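Local coordinates for resiniferatoxin-binding, phosphotriesterase-related protein (PDB 3K2G) that binds two zinc ions in a TIM barrel of the phosphotriesterase family and probably hydrolyses phosphoric ester bonds, at residues 151-157 and 195-201. Residues are numbered along the deposited sequence; the frame is centred on the assembly and turned at random.
Sequences DDIADEI and AARAQVR
A turn at chi3 (62°) swings the guanidinium of Arg-201 round to Asp-155, whereas Arg-197, extended from CG to NE, reaches along to Asp-151. Arginine suits both places, being long enough to span the gap between two surface helices and still present several N-H groups; the short aspartates hold their acceptors at the helix rim, within that reach. Arg-201 approaches end-on: NH1 and NH2 both donate to the single oxygen OD1 of Asp-155, each at 2.8 Å. That oxygen lies in the guanidinium plane, while the carboxylate stands almost perpendicular to it (83°). Arg-197 makes a single bond, its NH1 meeting Asp-151 OD1 at 2.9 Å from above the carboxylate plane. A water donates to this same OD1 and accepts a weak bond from Arg-201 NH1, linking the two ion pairs.

Beneath the charges, small side chains let the helices come together, their axes 7.9 Å apart and crossing at -46°. Ala-154 and Ala-198 face each other, CB to CB 4.3 Å, and branched Ile-157 touches two alanines at once, CG2 against Ala-198 CB at 3.5 Å and CD1 against Ala-195. Glu-5 and Glu-227 also pair with Arg-201 and Arg-197, respectively. Helices 150-162 and 186-202, successive in the TIM barrel with strand 175-178 between them in sequence, thus pack across one another on its outside, with Ile-157, Ala-195 and Ala-198 resting on Ile-175.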
ATOM      1  N   ASP B 151     -43.947  -5.260 -10.885  1.00 28.87           N
ATOM      2  CA  ASP B 151     -44.606  -4.436 -11.890  1.00 28.33           C
ATOM      3  C   ASP B 151     -45.564  -3.418 -11.278  1.00 27.91           C
ATOM      4  O   ASP B 151     -45.702  -2.306 -11.792  1.00 25.90           O
ATOM      5  CB  ASP B 151     -45.339  -5.312 -12.915  1.00 29.80           C
ATOM      6  CG  ASP B 151     -44.381  -6.070 -13.823  1.00 30.97           C
ATOM      7  OD1 ASP B 151     -43.390  -5.463 -14.286  1.00 28.37           O
ATOM      8  OD2 ASP B 151     -44.621  -7.267 -14.083  1.00 32.49           O
ATOM      9  N   ASP B 152     -46.218  -3.781 -10.177  1.00 27.85           N
ATOM     10  CA  ASP B 152     -47.142  -2.857  -9.519  1.00 28.25           C
ATOM     11  C   ASP B 152     -46.342  -1.673  -8.974  1.00 27.34           C
ATOM     12  O   ASP B 152     -46.796  -0.530  -9.005  1.00 26.10           O
ATOM     13  CB  ASP B 152     -47.887  -3.554  -8.373  1.00 30.07           C
ATOM     14  CG  ASP B 152     -48.733  -4.725  -8.848  1.00 32.07           C
ATOM     15  OD1 ASP B 152     -49.495  -4.556  -9.823  1.00 30.32           O
ATOM     16  OD2 ASP B 152     -48.639  -5.812  -8.240  1.00 33.35           O
ATOM     17  N   ILE B 153     -45.143  -1.957  -8.480  1.00 26.55           N
ATOM     18  CA  ILE B 153     -44.272  -0.914  -7.950  1.00 24.90           C
ATOM     19  C   ILE B 153     -43.841  -0.006  -9.095  1.00 22.40           C
ATOM     20  O   ILE B 153     -43.795   1.215  -8.950  1.00 19.86           O
ATOM     21  CB  ILE B 153     -43.032  -1.527  -7.266  1.00 24.98           C
ATOM     22  CG1 ILE B 153     -43.466  -2.227  -5.974  1.00 26.48           C
ATOM     23  CG2 ILE B 153     -41.993  -0.441  -6.971  1.00 25.38           C
ATOM     24  CD1 ILE B 153     -42.369  -2.987  -5.273  1.00 23.35           C
ATOM     25  N   ALA B 154     -43.531  -0.611 -10.238  1.00 23.00           N
ATOM     26  CA  ALA B 154     -43.128   0.161 -11.409  1.00 22.48           C
ATOM     27  C   ALA B 154     -44.299   1.050 -11.819  1.00 21.83           C
ATOM     28  O   ALA B 154     -44.116   2.224 -12.138  1.00 20.81           O
ATOM     29  CB  ALA B 154     -42.742  -0.773 -12.551  1.00 22.91           C
ATOM     30  N   ASP B 155     -45.508   0.487 -11.798  1.00 22.20           N
ATOM     31  CA  ASP B 155     -46.701   1.247 -12.161  1.00 23.17           C
ATOM     32  C   ASP B 155     -46.884   2.467 -11.252  1.00 22.42           C
ATOM     33  O   ASP B 155     -47.242   3.549 -11.719  1.00 20.33           O
ATOM     34  CB  ASP B 155     -47.960   0.363 -12.094  1.00 23.38           C
ATOM     35  CG  ASP B 155     -47.989  -0.708 -13.174  1.00 24.75           C
ATOM     36  OD1 ASP B 155     -47.327  -0.530 -14.216  1.00 21.37           O
ATOM     37  OD2 ASP B 155     -48.692  -1.727 -12.988  1.00 25.28           O
ATOM     38  N   GLU B 156     -46.633   2.303  -9.955  1.00 21.58           N
ATOM     39  CA  GLU B 156     -46.788   3.419  -9.022  1.00 21.83           C
ATOM     40  C   GLU B 156     -45.829   4.537  -9.377  1.00 20.78           C
ATOM     41  O   GLU B 156     -46.196   5.712  -9.364  1.00 19.78           O
ATOM     42  CB  GLU B 156     -46.518   2.982  -7.575  1.00 24.64           C
ATOM     43  CG  GLU B 156     -47.388   1.832  -7.094  1.00 29.09           C
ATOM     44  CD  GLU B 156     -47.218   1.532  -5.613  1.00 31.94           C
ATOM     45  OE1 GLU B 156     -46.069   1.565  -5.113  1.00 30.46           O
ATOM     46  OE2 GLU B 156     -48.240   1.252  -4.950  1.00 33.41           O
ATOM     47  N   ILE B 157     -44.591   4.160  -9.683  1.00 20.19           N
ATOM     48  CA  ILE B 157     -43.555   5.126 -10.030  1.00 20.43           C
ATOM     49  C   ILE B 157     -43.874   5.851 -11.337  1.00 19.92           C
ATOM     50  O   ILE B 157     -43.669   7.062 -11.457  1.00 18.65           O
ATOM     51  CB  ILE B 157     -42.174   4.430 -10.126  1.00 21.82           C
ATOM     52  CG1 ILE B 157     -41.758   3.936  -8.737  1.00 21.99           C
ATOM     53  CG2 ILE B 157     -41.131   5.394 -10.683  1.00 21.22           C
ATOM     54  CD1 ILE B 157     -40.499   3.093  -8.716  1.00 24.15           C
ATOM     55  N   ALA B 195     -38.221  -0.707  -9.689  1.00 18.37           N
ATOM     56  CA  ALA B 195     -37.639   0.605  -9.924  1.00 17.41           C
ATOM     57  C   ALA B 195     -36.906   0.627 -11.267  1.00 16.59           C
ATOM     58  O   ALA B 195     -37.014   1.592 -12.020  1.00 17.53           O
ATOM     59  CB  ALA B 195     -36.680   0.963  -8.794  1.00 18.66           C
ATOM     60  N   ALA B 196     -36.165  -0.438 -11.567  1.00 16.23           N
ATOM     61  CA  ALA B 196     -35.426  -0.511 -12.822  1.00 16.46           C
ATOM     62  C   ALA B 196     -36.394  -0.552 -14.000  1.00 16.39           C
ATOM     63  O   ALA B 196     -36.137   0.048 -15.041  1.00 14.42           O
ATOM     64  CB  ALA B 196     -34.527  -1.738 -12.839  1.00 15.12           C
ATOM     65  N   ARG B 197     -37.506  -1.260 -13.838  1.00 17.20           N
ATOM     66  CA  ARG B 197     -38.489  -1.331 -14.908  1.00 18.27           C
ATOM     67  C   ARG B 197     -39.093   0.050 -15.092  1.00 18.87           C
ATOM     68  O   ARG B 197     -39.414   0.458 -16.207  1.00 19.43           O
ATOM     69  CB  ARG B 197     -39.567  -2.371 -14.582  1.00 17.51           C
ATOM     70  CG  ARG B 197     -39.002  -3.784 -14.564  1.00 20.88           C
ATOM     71  CD  ARG B 197     -40.037  -4.851 -14.230  1.00 22.35           C
ATOM     72  NE  ARG B 197     -39.392  -6.142 -14.000  1.00 24.03           N
ATOM     73  CZ  ARG B 197     -40.015  -7.223 -13.537  1.00 26.48           C
ATOM     74  NH1 ARG B 197     -41.310  -7.174 -13.255  1.00 24.86           N
ATOM     75  NH2 ARG B 197     -39.340  -8.351 -13.340  1.00 25.70           N
ATOM     76  N   ALA B 198     -39.229   0.784 -13.993  1.00 19.22           N
ATOM     77  CA  ALA B 198     -39.776   2.133 -14.062  1.00 18.10           C
ATOM     78  C   ALA B 198     -38.760   3.031 -14.749  1.00 18.13           C
ATOM     79  O   ALA B 198     -39.126   4.002 -15.412  1.00 16.63           O
ATOM     80  CB  ALA B 198     -40.084   2.660 -12.662  1.00 18.16           C
ATOM     81  N   GLN B 199     -37.479   2.705 -14.596  1.00 16.35           N
ATOM     82  CA  GLN B 199     -36.433   3.503 -15.221  1.00 16.35           C
ATOM     83  C   GLN B 199     -36.561   3.365 -16.738  1.00 15.54           C
ATOM     84  O   GLN B 199     -36.447   4.347 -17.476  1.00 16.04           O
ATOM     85  CB  GLN B 199     -35.055   3.030 -14.751  1.00 17.63           C
ATOM     86  CG  GLN B 199     -33.908   4.012 -14.994  1.00 17.93           C
ATOM     87  CD  GLN B 199     -33.546   4.160 -16.461  1.00 18.70           C
ATOM     88  OE1 GLN B 199     -33.355   3.167 -17.165  1.00 15.61           O
ATOM     89  NE2 GLN B 199     -33.434   5.408 -16.927  1.00 16.53           N
ATOM     90  N   VAL B 200     -36.807   2.145 -17.203  1.00 15.44           N
ATOM     91  CA  VAL B 200     -36.957   1.900 -18.636  1.00 17.33           C
ATOM     92  C   VAL B 200     -38.214   2.586 -19.172  1.00 17.39           C
ATOM     93  O   VAL B 200     -38.181   3.245 -20.215  1.00 15.05           O
ATOM     94  CB  VAL B 200     -37.050   0.382 -18.941  1.00 17.86           C
ATOM     95  CG1 VAL B 200     -37.293   0.155 -20.435  1.00 18.75           C
ATOM     96  CG2 VAL B 200     -35.764  -0.316 -18.511  1.00 16.72           C
ATOM     97  N   ARG B 201     -39.319   2.443 -18.450  1.00 17.64           N
ATOM     98  CA  ARG B 201     -40.582   3.035 -18.882  1.00 17.68           C
ATOM     99  C   ARG B 201     -40.647   4.565 -18.845  1.00 17.45           C
ATOM    100  O   ARG B 201     -41.141   5.179 -19.789  1.00 18.17           O
ATOM    101  CB  ARG B 201     -41.734   2.429 -18.072  1.00 18.42           C
ATOM    102  CG  ARG B 201     -41.892   0.925 -18.291  1.00 19.95           C
ATOM    103  CD  ARG B 201     -42.769   0.264 -17.229  1.00 21.53           C
ATOM    104  NE  ARG B 201     -44.142   0.768 -17.222  1.00 20.74           N
ATOM    105  CZ  ARG B 201     -45.059   0.414 -16.325  1.00 22.15           C
ATOM    106  NH1 ARG B 201     -44.748  -0.446 -15.363  1.00 19.32           N
ATOM    107  NH2 ARG B 201     -46.284   0.923 -16.385  1.00 19.71           N
TER
HETATM  108  O   HOH W   1     -43.307  -2.920 -15.393  1.00 23.82           O